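Local coordinates for protein leucine aminopeptidase (Legionella pneumophila, PDB 5GNE) that binds a pair of zinc ions and probably acts as an aminopeptidase that removes residues from the amino end of peptides, at residues 93-97 with 287-293; 108-114 with 214-218; 141-145 with 173-177. All blocks are in the same frame, centred on the assembly; numbering follows the deposited sequence.

Interaction 1. Residues 93-97 with 287-293; sequences PYPIN and DKGLTEF
Y94 lays its ring along the start of helix 288-302 and is met there by F293, one turn above G289. The two ring centroids are 5.0 Å apart and the planes are inclined by 33°, so the pair is oblique. The tightest touch lies at the base of the tyrosine, where Y94 CB is 3.3 Å from F293 CD1. With Y94 CG beside its own backbone N (chi1 -64°), the ring runs back from F293 toward the helix start. Y94 CE2 comes within 3.6 Å of G289 O, where the helix carries no side chain, and Y94 CZ lies 4.0 Å from L290 CD1. F293 extends toward the loop because its CG stands anti to the backbone N (chi1 174°), and F293 CE1 reaches I96 CG1 at 3.9 Å. L290 leaves the helix pointing away, yet its CD1 bends back to the tyrosine.

D287 N-caps the helix: D287 OD1 accepts from L290 N at 2.7 Å through its anti lone pair. D287 O is gripped by T291 N and T291 OG1 from opposite faces of its plane. Y94 OH lies 4.1 Å from D287 OD1, too far for a hydrogen bond, and the contact across the two segments is van der Waals packing.

Helix 355-373 lines the same site, with L372 touching both Y94 and F293. I96 continues along helix 288-302 to L297 and Y301, while L290 and T291 rest on T329 of strand 328-332.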
ATOM      1  N   PRO A  93     -10.777  21.108  -7.465  1.00 98.21           N
ATOM      2  CA  PRO A  93     -12.056  20.392  -7.424  1.00 91.33           C
ATOM      3  C   PRO A  93     -12.353  19.820  -6.036  1.00 80.37           C
ATOM      4  O   PRO A  93     -13.525  19.676  -5.686  1.00 84.31           O
ATOM      5  CB  PRO A  93     -11.857  19.273  -8.448  1.00 88.44           C
ATOM      6  CG  PRO A  93     -10.377  18.957  -8.355  1.00 91.74           C
ATOM      7  CD  PRO A  93      -9.684  20.265  -7.996  1.00 96.75           C
ATOM      8  N   TYR A  94     -11.310  19.504  -5.263  1.00 69.10           N
ATOM      9  CA  TYR A  94     -11.489  19.128  -3.850  1.00 62.43           C
ATOM     10  C   TYR A  94     -11.305  20.333  -2.918  1.00 55.57           C
ATOM     11  O   TYR A  94     -10.276  21.020  -2.957  1.00 49.92           O
ATOM     12  CB  TYR A  94     -10.489  18.061  -3.439  1.00 52.69           C
ATOM     13  CG  TYR A  94     -10.604  16.734  -4.138  1.00 57.25           C
ATOM     14  CD1 TYR A  94     -11.321  15.671  -3.579  1.00 45.39           C
ATOM     15  CD2 TYR A  94      -9.963  16.535  -5.358  1.00 52.26           C
ATOM     16  CE1 TYR A  94     -11.398  14.445  -4.237  1.00 48.33           C
ATOM     17  CE2 TYR A  94     -10.035  15.333  -6.021  1.00 49.67           C
ATOM     18  CZ  TYR A  94     -10.746  14.286  -5.468  1.00 57.89           C
ATOM     19  OH  TYR A  94     -10.788  13.097  -6.167  1.00 61.39           O
ATOM     20  N   PRO A  95     -12.295  20.573  -2.062  1.00 44.12           N
ATOM     21  CA  PRO A  95     -12.309  21.666  -1.091  1.00 46.41           C
ATOM     22  C   PRO A  95     -11.272  21.454  -0.005  1.00 50.33           C
ATOM     23  O   PRO A  95     -11.028  20.292   0.342  1.00 56.81           O
ATOM     24  CB  PRO A  95     -13.710  21.597  -0.477  1.00 46.10           C
ATOM     25  CG  PRO A  95     -14.503  20.740  -1.374  1.00 50.32           C
ATOM     26  CD  PRO A  95     -13.568  19.841  -2.103  1.00 46.36           C
ATOM     27  N   ILE A  96     -10.615  22.526   0.439  1.00 45.63           N
ATOM     28  CA  ILE A  96      -9.795  22.513   1.654  1.00 50.40           C
ATOM     29  C   ILE A  96     -10.266  23.626   2.643  1.00 57.51           C
ATOM     30  O   ILE A  96      -9.920  24.785   2.482  1.00 60.20           O
ATOM     31  CB  ILE A  96      -8.321  22.676   1.287  1.00 46.92           C
ATOM     32  CG1 ILE A  96      -7.875  21.504   0.409  1.00 50.71           C
ATOM     33  CG2 ILE A  96      -7.462  22.701   2.519  1.00 53.03           C
ATOM     34  CD1 ILE A  96      -6.451  21.629  -0.104  1.00 47.26           C
ATOM     35  N   ASN A  97     -11.065  23.279   3.648  1.00 59.79           N
ATOM     36  CA  ASN A  97     -11.855  24.283   4.379  1.00 60.74           C
ATOM     37  C   ASN A  97     -12.016  24.008   5.882  1.00 54.62           C
ATOM     38  O   ASN A  97     -12.951  24.495   6.532  1.00 55.94           O
ATOM     39  CB  ASN A  97     -13.224  24.383   3.685  1.00 57.81           C
ATOM     40  CG  ASN A  97     -13.843  23.024   3.464  1.00 54.60           C
ATOM     41  OD1 ASN A  97     -13.253  21.986   3.810  1.00 67.71           O
ATOM     42  ND2 ASN A  97     -14.982  23.006   2.810  1.00 53.04           N
ATOM     43  N   ASP A 287      -4.690   8.747  -9.547  1.00 44.37           N
ATOM     44  CA  ASP A 287      -5.644   9.763  -9.990  1.00 45.70           C
ATOM     45  C   ASP A 287      -4.980  11.124  -9.958  1.00 51.98           C
ATOM     46  O   ASP A 287      -4.449  11.527  -8.920  1.00 55.08           O
ATOM     47  CB  ASP A 287      -6.880   9.790  -9.089  1.00 44.76           C
ATOM     48  CG  ASP A 287      -7.978  10.686  -9.623  1.00 48.55           C
ATOM     49  OD1 ASP A 287      -8.230  11.765  -9.047  1.00 51.97           O
ATOM     50  OD2 ASP A 287      -8.608  10.294 -10.622  1.00 59.28           O
ATOM     51  N   LYS A 288      -5.011  11.838 -11.077  1.00 59.00           N
ATOM     52  CA  LYS A 288      -4.374  13.149 -11.145  1.00 60.12           C
ATOM     53  C   LYS A 288      -5.092  14.151 -10.271  1.00 54.61           C
ATOM     54  O   LYS A 288      -4.442  14.899  -9.562  1.00 59.83           O
ATOM     55  CB  LYS A 288      -4.334  13.650 -12.601  1.00 68.16           C
ATOM     56  CG  LYS A 288      -3.642  15.008 -12.863  1.00 81.11           C
ATOM     57  CD  LYS A 288      -2.159  15.025 -12.520  1.00 88.66           C
ATOM     58  CE  LYS A 288      -1.493  16.383 -12.840  1.00 96.61           C
ATOM     59  NZ  LYS A 288      -1.395  16.703 -14.315  1.00 95.78           N
ATOM     60  N   GLY A 289      -6.419  14.080 -10.224  1.00 55.31           N
ATOM     61  CA  GLY A 289      -7.215  14.920  -9.337  1.00 60.28           C
ATOM     62  C   GLY A 289      -6.889  14.739  -7.861  1.00 57.89           C
ATOM     63  O   GLY A 289      -6.596  15.699  -7.164  1.00 62.16           O
ATOM     64  N   LEU A 290      -6.930  13.499  -7.390  1.00 56.19           N
ATOM     65  CA  LEU A 290      -6.575  13.178  -6.012  1.00 52.72           C
ATOM     66  C   LEU A 290      -5.123  13.566  -5.708  1.00 55.50           C
ATOM     67  O   LEU A 290      -4.793  13.963  -4.585  1.00 50.76           O
ATOM     68  CB  LEU A 290      -6.800  11.684  -5.739  1.00 43.05           C
ATOM     69  CG  LEU A 290      -6.963  11.225  -4.286  1.00 45.44           C
ATOM     70  CD1 LEU A 290      -8.065  12.026  -3.596  1.00 46.27           C
ATOM     71  CD2 LEU A 290      -7.267   9.722  -4.195  1.00 43.62           C
ATOM     72  N   THR A 291      -4.255  13.431  -6.706  1.00 49.94           N
ATOM     73  CA  THR A 291      -2.840  13.786  -6.549  1.00 52.39           C
ATOM     74  C   THR A 291      -2.606  15.294  -6.448  1.00 50.90           C
ATOM     75  O   THR A 291      -1.806  15.736  -5.618  1.00 52.77           O
ATOM     76  CB  THR A 291      -1.994  13.201  -7.702  1.00 51.20           C
ATOM     77  OG1 THR A 291      -2.130  11.768  -7.697  1.00 51.37           O
ATOM     78  CG2 THR A 291      -0.521  13.574  -7.551  1.00 43.76           C
ATOM     79  N   GLU A 292      -3.327  16.097  -7.230  1.00 54.91           N
ATOM     80  CA  GLU A 292      -3.190  17.542  -7.074  1.00 57.70           C
ATOM     81  C   GLU A 292      -3.675  17.936  -5.682  1.00 55.44           C
ATOM     82  O   GLU A 292      -3.078  18.793  -5.036  1.00 59.63           O
ATOM     83  CB  GLU A 292      -3.956  18.330  -8.156  1.00 69.69           C
ATOM     84  CG  GLU A 292      -3.848  17.792  -9.577  1.00 90.10           C
ATOM     85  CD  GLU A 292      -4.831  18.440 -10.575  1.00101.95           C
ATOM     86  OE1 GLU A 292      -5.739  19.187 -10.146  1.00105.92           O
ATOM     87  OE2 GLU A 292      -4.689  18.196 -11.799  1.00103.06           O
ATOM     88  N   PHE A 293      -4.739  17.282  -5.222  1.00 53.10           N
ATOM     89  CA  PHE A 293      -5.277  17.489  -3.878  1.00 46.22           C
ATOM     90  C   PHE A 293      -4.212  17.222  -2.811  1.00 45.80           C
ATOM     91  O   PHE A 293      -4.003  18.039  -1.913  1.00 45.89           O
ATOM     92  CB  PHE A 293      -6.491  16.584  -3.679  1.00 52.06           C
ATOM     93  CG  PHE A 293      -7.070  16.594  -2.271  1.00 46.52           C
ATOM     94  CD1 PHE A 293      -7.649  17.737  -1.744  1.00 45.72           C
ATOM     95  CD2 PHE A 293      -7.081  15.441  -1.513  1.00 40.07           C
ATOM     96  CE1 PHE A 293      -8.213  17.729  -0.481  1.00 48.63           C
ATOM     97  CE2 PHE A 293      -7.644  15.426  -0.238  1.00 42.60           C
ATOM     98  CZ  PHE A 293      -8.203  16.568   0.279  1.00 43.46           C
TER

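Interaction 2. Residues 108-114 with 214-218; sequences QIDPAKI and EMARV
E214 OE2 accepts from D110 N across the contact, 3.0 Å away and almost straight at 175°, the donor sitting well above the carboxylate plane. R217, one turn further along helix 202-221, grips E214 side-on with two nitrogens: R217 NE gives a nearly straight bond to E214 OE1 at 2.9 Å, in the guanidinium plane, and R217 NH2 takes the syn lone pair of E214 OE2 at 2.6 Å. Bends at E214 chi2 (54°) and R217 chi3 (77°) bring the two groups together. Two donors thus hold one oxygen of a buried acid, an arrangement consistent with a charged carboxylate.

D110 is itself the N-cap of helix 111-123, its OD1 accepting a weak bond from A112 N. The salt-bridged helix face therefore meets a helix start, within the layer of helices flanking the mixed sheet of this M28-family fold.

R217 NH2 also reaches Q108 O at 3.0 Å, a weak bond at the guanidinium edge. K113 packs its CB 3.6 Å from E214 OE1. The I114 and E214 side chains cross at about a right angle, I114 CG1 3.8 Å from E214 CG, and V218 CG2 approaches Q108 O at 3.9 Å.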
ATOM      1  N   GLN A 108      -2.072  16.329  18.096  1.00 54.96           N
ATOM      2  CA  GLN A 108      -2.165  15.057  18.791  1.00 49.12           C
ATOM      3  C   GLN A 108      -1.224  13.992  18.245  1.00 50.11           C
ATOM      4  O   GLN A 108      -1.186  12.879  18.757  1.00 56.43           O
ATOM      5  CB  GLN A 108      -3.596  14.552  18.746  1.00 51.56           C
ATOM      6  CG  GLN A 108      -4.561  15.534  19.339  1.00 64.89           C
ATOM      7  CD  GLN A 108      -5.727  14.847  20.001  1.00 89.20           C
ATOM      8  OE1 GLN A 108      -6.712  14.498  19.344  1.00 97.03           O
ATOM      9  NE2 GLN A 108      -5.613  14.613  21.310  1.00 91.79           N
ATOM     10  N   ILE A 109      -0.447  14.318  17.220  1.00 51.38           N
ATOM     11  CA  ILE A 109       0.508  13.344  16.720  1.00 53.31           C
ATOM     12  C   ILE A 109       1.561  13.074  17.765  1.00 63.99           C
ATOM     13  O   ILE A 109       2.212  14.003  18.247  1.00 64.56           O
ATOM     14  CB  ILE A 109       1.220  13.794  15.449  1.00 47.71           C
ATOM     15  CG1 ILE A 109       0.227  13.889  14.284  1.00 47.30           C
ATOM     16  CG2 ILE A 109       2.355  12.831  15.123  1.00 43.08           C
ATOM     17  CD1 ILE A 109       0.775  14.707  13.099  1.00 46.30           C
ATOM     18  N   ASP A 110       1.686  11.802  18.131  1.00 59.80           N
ATOM     19  CA  ASP A 110       2.669  11.345  19.097  1.00 57.36           C
ATOM     20  C   ASP A 110       3.812  10.586  18.401  1.00 55.15           C
ATOM     21  O   ASP A 110       3.730   9.374  18.191  1.00 56.97           O
ATOM     22  CB  ASP A 110       1.986  10.468  20.158  1.00 64.96           C
ATOM     23  CG  ASP A 110       2.928  10.071  21.295  1.00 85.38           C
ATOM     24  OD1 ASP A 110       4.134  10.392  21.223  1.00 94.16           O
ATOM     25  OD2 ASP A 110       2.461   9.450  22.276  1.00 90.90           O
ATOM     26  N   PRO A 111       4.886  11.300  18.034  1.00 49.83           N
ATOM     27  CA  PRO A 111       6.051  10.717  17.355  1.00 50.96           C
ATOM     28  C   PRO A 111       6.653   9.479  18.043  1.00 57.90           C
ATOM     29  O   PRO A 111       7.162   8.575  17.373  1.00 58.19           O
ATOM     30  CB  PRO A 111       7.055  11.869  17.351  1.00 51.30           C
ATOM     31  CG  PRO A 111       6.220  13.077  17.339  1.00 50.87           C
ATOM     32  CD  PRO A 111       5.030  12.752  18.205  1.00 52.94           C
ATOM     33  N   ALA A 112       6.604   9.438  19.366  1.00 60.06           N
ATOM     34  CA  ALA A 112       7.121   8.280  20.087  1.00 63.54           C
ATOM     35  C   ALA A 112       6.305   7.025  19.763  1.00 60.20           C
ATOM     36  O   ALA A 112       6.849   5.923  19.649  1.00 59.62           O
ATOM     37  CB  ALA A 112       7.120   8.542  21.585  1.00 69.09           C
ATOM     38  N   LYS A 113       4.999   7.203  19.592  1.00 55.10           N
ATOM     39  CA  LYS A 113       4.124   6.072  19.354  1.00 58.37           C
ATOM     40  C   LYS A 113       4.416   5.518  17.957  1.00 57.20           C
ATOM     41  O   LYS A 113       4.447   4.292  17.757  1.00 48.81           O
ATOM     42  CB  LYS A 113       2.668   6.510  19.467  1.00 58.09           C
ATOM     43  CG  LYS A 113       2.133   6.748  20.884  1.00 61.95           C
ATOM     44  CD  LYS A 113       1.400   5.578  21.494  1.00 72.62           C
ATOM     45  CE  LYS A 113       0.788   5.992  22.828  1.00 77.61           C
ATOM     46  NZ  LYS A 113      -0.208   5.000  23.308  1.00 86.70           N
ATOM     47  N   ILE A 114       4.659   6.424  17.006  1.00 53.83           N
ATOM     48  CA  ILE A 114       5.141   6.046  15.676  1.00 58.58           C
ATOM     49  C   ILE A 114       6.396   5.189  15.760  1.00 61.76           C
ATOM     50  O   ILE A 114       6.445   4.082  15.222  1.00 60.33           O
ATOM     51  CB  ILE A 114       5.462   7.269  14.777  1.00 50.25           C
ATOM     52  CG1 ILE A 114       4.221   8.116  14.492  1.00 49.59           C
ATOM     53  CG2 ILE A 114       6.026   6.827  13.445  1.00 44.89           C
ATOM     54  CD1 ILE A 114       4.500   9.265  13.526  1.00 39.34           C
ATOM     55  N   GLU A 214      -0.651   5.338  13.551  1.00 39.21           N
ATOM     56  CA  GLU A 214      -0.772   6.621  14.252  1.00 40.47           C
ATOM     57  C   GLU A 214      -1.977   7.449  13.770  1.00 41.51           C
ATOM     58  O   GLU A 214      -2.663   8.111  14.570  1.00 43.47           O
ATOM     59  CB  GLU A 214       0.522   7.433  14.125  1.00 40.25           C
ATOM     60  CG  GLU A 214       0.531   8.756  14.906  1.00 46.65           C
ATOM     61  CD  GLU A 214       0.206   8.617  16.400  1.00 53.35           C
ATOM     62  OE1 GLU A 214       0.280   7.493  16.948  1.00 61.58           O
ATOM     63  OE2 GLU A 214      -0.107   9.650  17.035  1.00 54.20           O
ATOM     64  N   MET A 215      -2.200   7.462  12.465  1.00 38.28           N
ATOM     65  CA  MET A 215      -3.378   8.139  11.915  1.00 42.21           C
ATOM     66  C   MET A 215      -4.659   7.611  12.557  1.00 41.03           C
ATOM     67  O   MET A 215      -5.493   8.385  13.049  1.00 43.56           O
ATOM     68  CB  MET A 215      -3.425   7.953  10.416  1.00 38.13           C
ATOM     69  CG  MET A 215      -2.458   8.880   9.686  1.00 35.82           C
ATOM     70  SD  MET A 215      -2.264   8.268   8.009  1.00 57.50           S
ATOM     71  CE  MET A 215      -3.942   8.521   7.431  1.00 49.24           C
ATOM     72  N   ALA A 216      -4.766   6.286  12.630  1.00 40.48           N
ATOM     73  CA  ALA A 216      -5.913   5.634  13.275  1.00 45.42           C
ATOM     74  C   ALA A 216      -6.033   6.051  14.730  1.00 41.14           C
ATOM     75  O   ALA A 216      -7.123   6.307  15.226  1.00 47.42           O
ATOM     76  CB  ALA A 216      -5.816   4.110  13.170  1.00 44.76           C
ATOM     77  N   ARG A 217      -4.915   6.116  15.422  1.00 42.18           N
ATOM     78  CA  ARG A 217      -4.976   6.420  16.832  1.00 49.80           C
ATOM     79  C   ARG A 217      -5.336   7.878  17.093  1.00 54.87           C
ATOM     80  O   ARG A 217      -6.137   8.180  17.976  1.00 56.90           O
ATOM     81  CB  ARG A 217      -3.624   6.137  17.471  1.00 55.43           C
ATOM     82  CG  ARG A 217      -3.581   6.367  18.983  1.00 63.74           C
ATOM     83  CD  ARG A 217      -2.137   6.397  19.499  1.00 53.74           C
ATOM     84  NE  ARG A 217      -1.518   7.679  19.174  1.00 59.69           N
ATOM     85  CZ  ARG A 217      -1.846   8.832  19.756  1.00 54.94           C
ATOM     86  NH1 ARG A 217      -2.763   8.852  20.712  1.00 49.06           N
ATOM     87  NH2 ARG A 217      -1.249   9.961  19.393  1.00 58.79           N
ATOM     88  N   VAL A 218      -4.765   8.784  16.310  1.00 48.85           N
ATOM     89  CA  VAL A 218      -5.196  10.174  16.347  1.00 48.39           C
ATOM     90  C   VAL A 218      -6.700  10.330  16.096  1.00 51.94           C
ATOM     91  O   VAL A 218      -7.396  10.989  16.869  1.00 60.94           O
ATOM     92  CB  VAL A 218      -4.398  11.017  15.351  1.00 47.75           C
ATOM     93  CG1 VAL A 218      -5.009  12.404  15.230  1.00 39.69           C
ATOM     94  CG2 VAL A 218      -2.953  11.106  15.822  1.00 38.69           C
TER

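Interaction 3. Residues 141-145 with 173-177; sequences FKQQF and VVTVI
K142 NZ is held twice, by a salt bridge to D146 OD2 and a hydrogen bond to S159 OG, while the root of the same side chain packs on V173. K142 CB lies 3.8 Å from V173 CG1, so the first carbons of the chain rest on V173 while the ammonium end leads away. The same methyl serves F141: V173 CG1 sits in the plane of that ring, at its edge, 3.6 Å from F141 CD1.

F145 buries more surface than F141 and packs on T175. T175 CB stands over one face of the F145 ring, 3.3 Å from its centroid and only 7° off the ring normal, a centred CH-pi contact. T175 OG1 lies over the same face, 3.3 Å from F145 CE1, and is satisfied by F232 O on the adjacent strand; the methyl T175 CG2 turns toward F145 CB and CG. F145 CG stands anti to the backbone N (chi1 179°), which carries the ring out from the helix to the strand. Along the ring edge, F145 CZ is 3.5 Å from V176 O, and F145 CE1 is 3.7 Å from I177 CG1. F141, V173, T175 and F145 are all buried.

The axes of segments 141-145 and 173-177 run almost parallel, 9.0 Å apart at closest approach and 12° in angle. Strand 170-177 is antiparallel to both its neighbours in the mixed sheet, 157-164 at the outer margin and 230-235 on the inner side. Helix 202-221 flanks the contact, F220 meeting the F145 ring and L213 touching F141, whose side chain is about 10 Å from that of the zinc ligand H191.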
ATOM      1  N   PHE A 141      -1.196  -6.368  14.007  1.00 54.95           N
ATOM      2  CA  PHE A 141      -1.815  -5.171  13.481  1.00 49.44           C
ATOM      3  C   PHE A 141      -3.291  -5.123  13.820  1.00 47.29           C
ATOM      4  O   PHE A 141      -3.789  -4.104  14.303  1.00 49.35           O
ATOM      5  CB  PHE A 141      -1.623  -5.112  11.959  1.00 44.32           C
ATOM      6  CG  PHE A 141      -2.282  -3.936  11.303  1.00 38.93           C
ATOM      7  CD1 PHE A 141      -3.592  -4.026  10.846  1.00 36.73           C
ATOM      8  CD2 PHE A 141      -1.580  -2.758  11.114  1.00 39.18           C
ATOM      9  CE1 PHE A 141      -4.211  -2.953  10.237  1.00 42.79           C
ATOM     10  CE2 PHE A 141      -2.167  -1.674  10.491  1.00 42.68           C
ATOM     11  CZ  PHE A 141      -3.499  -1.767  10.050  1.00 50.40           C
ATOM     12  N   LYS A 142      -3.976  -6.248  13.611  1.00 58.21           N
ATOM     13  CA  LYS A 142      -5.419  -6.332  13.847  1.00 55.50           C
ATOM     14  C   LYS A 142      -5.702  -6.011  15.302  1.00 52.15           C
ATOM     15  O   LYS A 142      -6.606  -5.244  15.635  1.00 53.94           O
ATOM     16  CB  LYS A 142      -5.967  -7.718  13.489  1.00 42.89           C
ATOM     17  CG  LYS A 142      -7.499  -7.743  13.409  1.00 49.62           C
ATOM     18  CD  LYS A 142      -8.096  -9.145  13.430  1.00 51.97           C
ATOM     19  CE  LYS A 142      -9.619  -9.080  13.365  1.00 53.51           C
ATOM     20  NZ  LYS A 142     -10.219  -8.698  14.684  1.00 62.09           N
ATOM     21  N   GLN A 143      -4.925  -6.628  16.165  1.00 52.45           N
ATOM     22  CA  GLN A 143      -5.105  -6.464  17.594  1.00 57.94           C
ATOM     23  C   GLN A 143      -4.775  -5.038  18.046  1.00 56.56           C
ATOM     24  O   GLN A 143      -5.421  -4.521  18.960  1.00 54.82           O
ATOM     25  CB  GLN A 143      -4.268  -7.506  18.323  1.00 62.78           C
ATOM     26  CG  GLN A 143      -3.891  -7.159  19.722  1.00 83.97           C
ATOM     27  CD  GLN A 143      -2.857  -8.117  20.237  1.00112.06           C
ATOM     28  OE1 GLN A 143      -3.131  -9.306  20.403  1.00124.70           O
ATOM     29  NE2 GLN A 143      -1.640  -7.624  20.444  1.00118.48           N
ATOM     30  N   GLN A 144      -3.792  -4.397  17.407  1.00 56.78           N
ATOM     31  CA  GLN A 144      -3.501  -2.981  17.701  1.00 53.00           C
ATOM     32  C   GLN A 144      -4.717  -2.103  17.405  1.00 51.90           C
ATOM     33  O   GLN A 144      -4.996  -1.141  18.116  1.00 53.20           O
ATOM     34  CB  GLN A 144      -2.311  -2.460  16.897  1.00 46.01           C
ATOM     35  CG  GLN A 144      -0.995  -3.129  17.182  1.00 51.78           C
ATOM     36  CD  GLN A 144      -0.545  -2.942  18.612  1.00 62.69           C
ATOM     37  OE1 GLN A 144      -0.506  -3.901  19.378  1.00 68.17           O
ATOM     38  NE2 GLN A 144      -0.210  -1.707  18.983  1.00 57.88           N
ATOM     39  N   PHE A 145      -5.451  -2.448  16.356  1.00 50.38           N
ATOM     40  CA  PHE A 145      -6.639  -1.685  16.016  1.00 54.90           C
ATOM     41  C   PHE A 145      -7.738  -1.980  17.026  1.00 61.35           C
ATOM     42  O   PHE A 145      -8.295  -1.060  17.625  1.00 64.92           O
ATOM     43  CB  PHE A 145      -7.129  -2.014  14.600  1.00 40.45           C
ATOM     44  CG  PHE A 145      -8.376  -1.264  14.205  1.00 42.67           C
ATOM     45  CD1 PHE A 145      -8.285  -0.010  13.620  1.00 36.22           C
ATOM     46  CD2 PHE A 145      -9.642  -1.801  14.437  1.00 48.02           C
ATOM     47  CE1 PHE A 145      -9.443   0.694  13.261  1.00 50.69           C
ATOM     48  CE2 PHE A 145     -10.798  -1.107  14.082  1.00 45.17           C
ATOM     49  CZ  PHE A 145     -10.697   0.140  13.499  1.00 50.53           C
ATOM     50  N   VAL A 173      -5.277  -7.377   6.537  1.00 43.24           N
ATOM     51  CA  VAL A 173      -6.152  -6.929   7.602  1.00 30.97           C
ATOM     52  C   VAL A 173      -6.834  -5.635   7.219  1.00 44.77           C
ATOM     53  O   VAL A 173      -6.173  -4.635   6.932  1.00 47.88           O
ATOM     54  CB  VAL A 173      -5.379  -6.706   8.896  1.00 41.51           C
ATOM     55  CG1 VAL A 173      -6.331  -6.247  10.002  1.00 40.87           C
ATOM     56  CG2 VAL A 173      -4.605  -7.968   9.295  1.00 33.73           C
ATOM     57  N   VAL A 174      -8.166  -5.662   7.230  1.00 40.58           N
ATOM     58  CA  VAL A 174      -8.991  -4.511   6.912  1.00 37.10           C
ATOM     59  C   VAL A 174      -9.631  -4.021   8.212  1.00 48.31           C
ATOM     60  O   VAL A 174     -10.239  -4.808   8.934  1.00 53.39           O
ATOM     61  CB  VAL A 174     -10.090  -4.885   5.886  1.00 43.46           C
ATOM     62  CG1 VAL A 174     -11.022  -3.697   5.572  1.00 33.60           C
ATOM     63  CG2 VAL A 174      -9.463  -5.411   4.615  1.00 41.20           C
ATOM     64  N   THR A 175      -9.474  -2.733   8.519  1.00 47.08           N
ATOM     65  CA  THR A 175     -10.139  -2.119   9.668  1.00 34.47           C
ATOM     66  C   THR A 175     -10.864  -0.873   9.192  1.00 40.86           C
ATOM     67  O   THR A 175     -10.520  -0.321   8.141  1.00 39.08           O
ATOM     68  CB  THR A 175      -9.179  -1.720  10.760  1.00 39.01           C
ATOM     69  OG1 THR A 175      -8.473  -0.540  10.351  1.00 50.06           O
ATOM     70  CG2 THR A 175      -8.212  -2.859  11.063  1.00 35.78           C
ATOM     71  N   VAL A 176     -11.901  -0.471   9.924  1.00 38.75           N
ATOM     72  CA  VAL A 176     -12.676   0.699   9.548  1.00 35.90           C
ATOM     73  C   VAL A 176     -13.172   1.431  10.766  1.00 40.51           C
ATOM     74  O   VAL A 176     -13.660   0.824  11.711  1.00 42.87           O
ATOM     75  CB  VAL A 176     -13.906   0.343   8.641  1.00 49.88           C
ATOM     76  CG1 VAL A 176     -14.795  -0.700   9.284  1.00 43.82           C
ATOM     77  CG2 VAL A 176     -14.715   1.599   8.316  1.00 43.77           C
ATOM     78  N   ILE A 177     -13.058   2.751  10.738  1.00 49.44           N
ATOM     79  CA  ILE A 177     -13.658   3.564  11.774  1.00 44.73           C
ATOM     80  C   ILE A 177     -14.873   4.298  11.188  1.00 50.29           C
ATOM     81  O   ILE A 177     -14.782   4.991  10.154  1.00 45.69           O
ATOM     82  CB  ILE A 177     -12.658   4.561  12.356  1.00 41.43           C
ATOM     83  CG1 ILE A 177     -11.403   3.842  12.841  1.00 41.55           C
ATOM     84  CG2 ILE A 177     -13.278   5.300  13.522  1.00 45.12           C
ATOM     85  CD1 ILE A 177     -10.351   4.789  13.283  1.00 37.66           C
TER

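The three contacts are concentric along the chain: first segments come in the order 93-97, 108-114, 141-145, and their partners return in reverse, 173-177, 214-218, 287-293. Interactions 2 and 3 have centres 15 Å apart and touch, A216 O lying 4.1 Å from I177 CD1; helix 202-221 carries one side of interaction 2 and flanks interaction 3. Interaction 1 is more remote, its centre 25 Å from that of interaction 2 and 27 Å from that of interaction 3. Helix 355-373 nevertheless borders both interactions 1 and 2. Segments 93-97, 108-114 and 141-145 thus pack respectively on helix 288-302, helix 202-221 and strand 170-177 of the mixed sheet, with interaction 3 closest to the metal site.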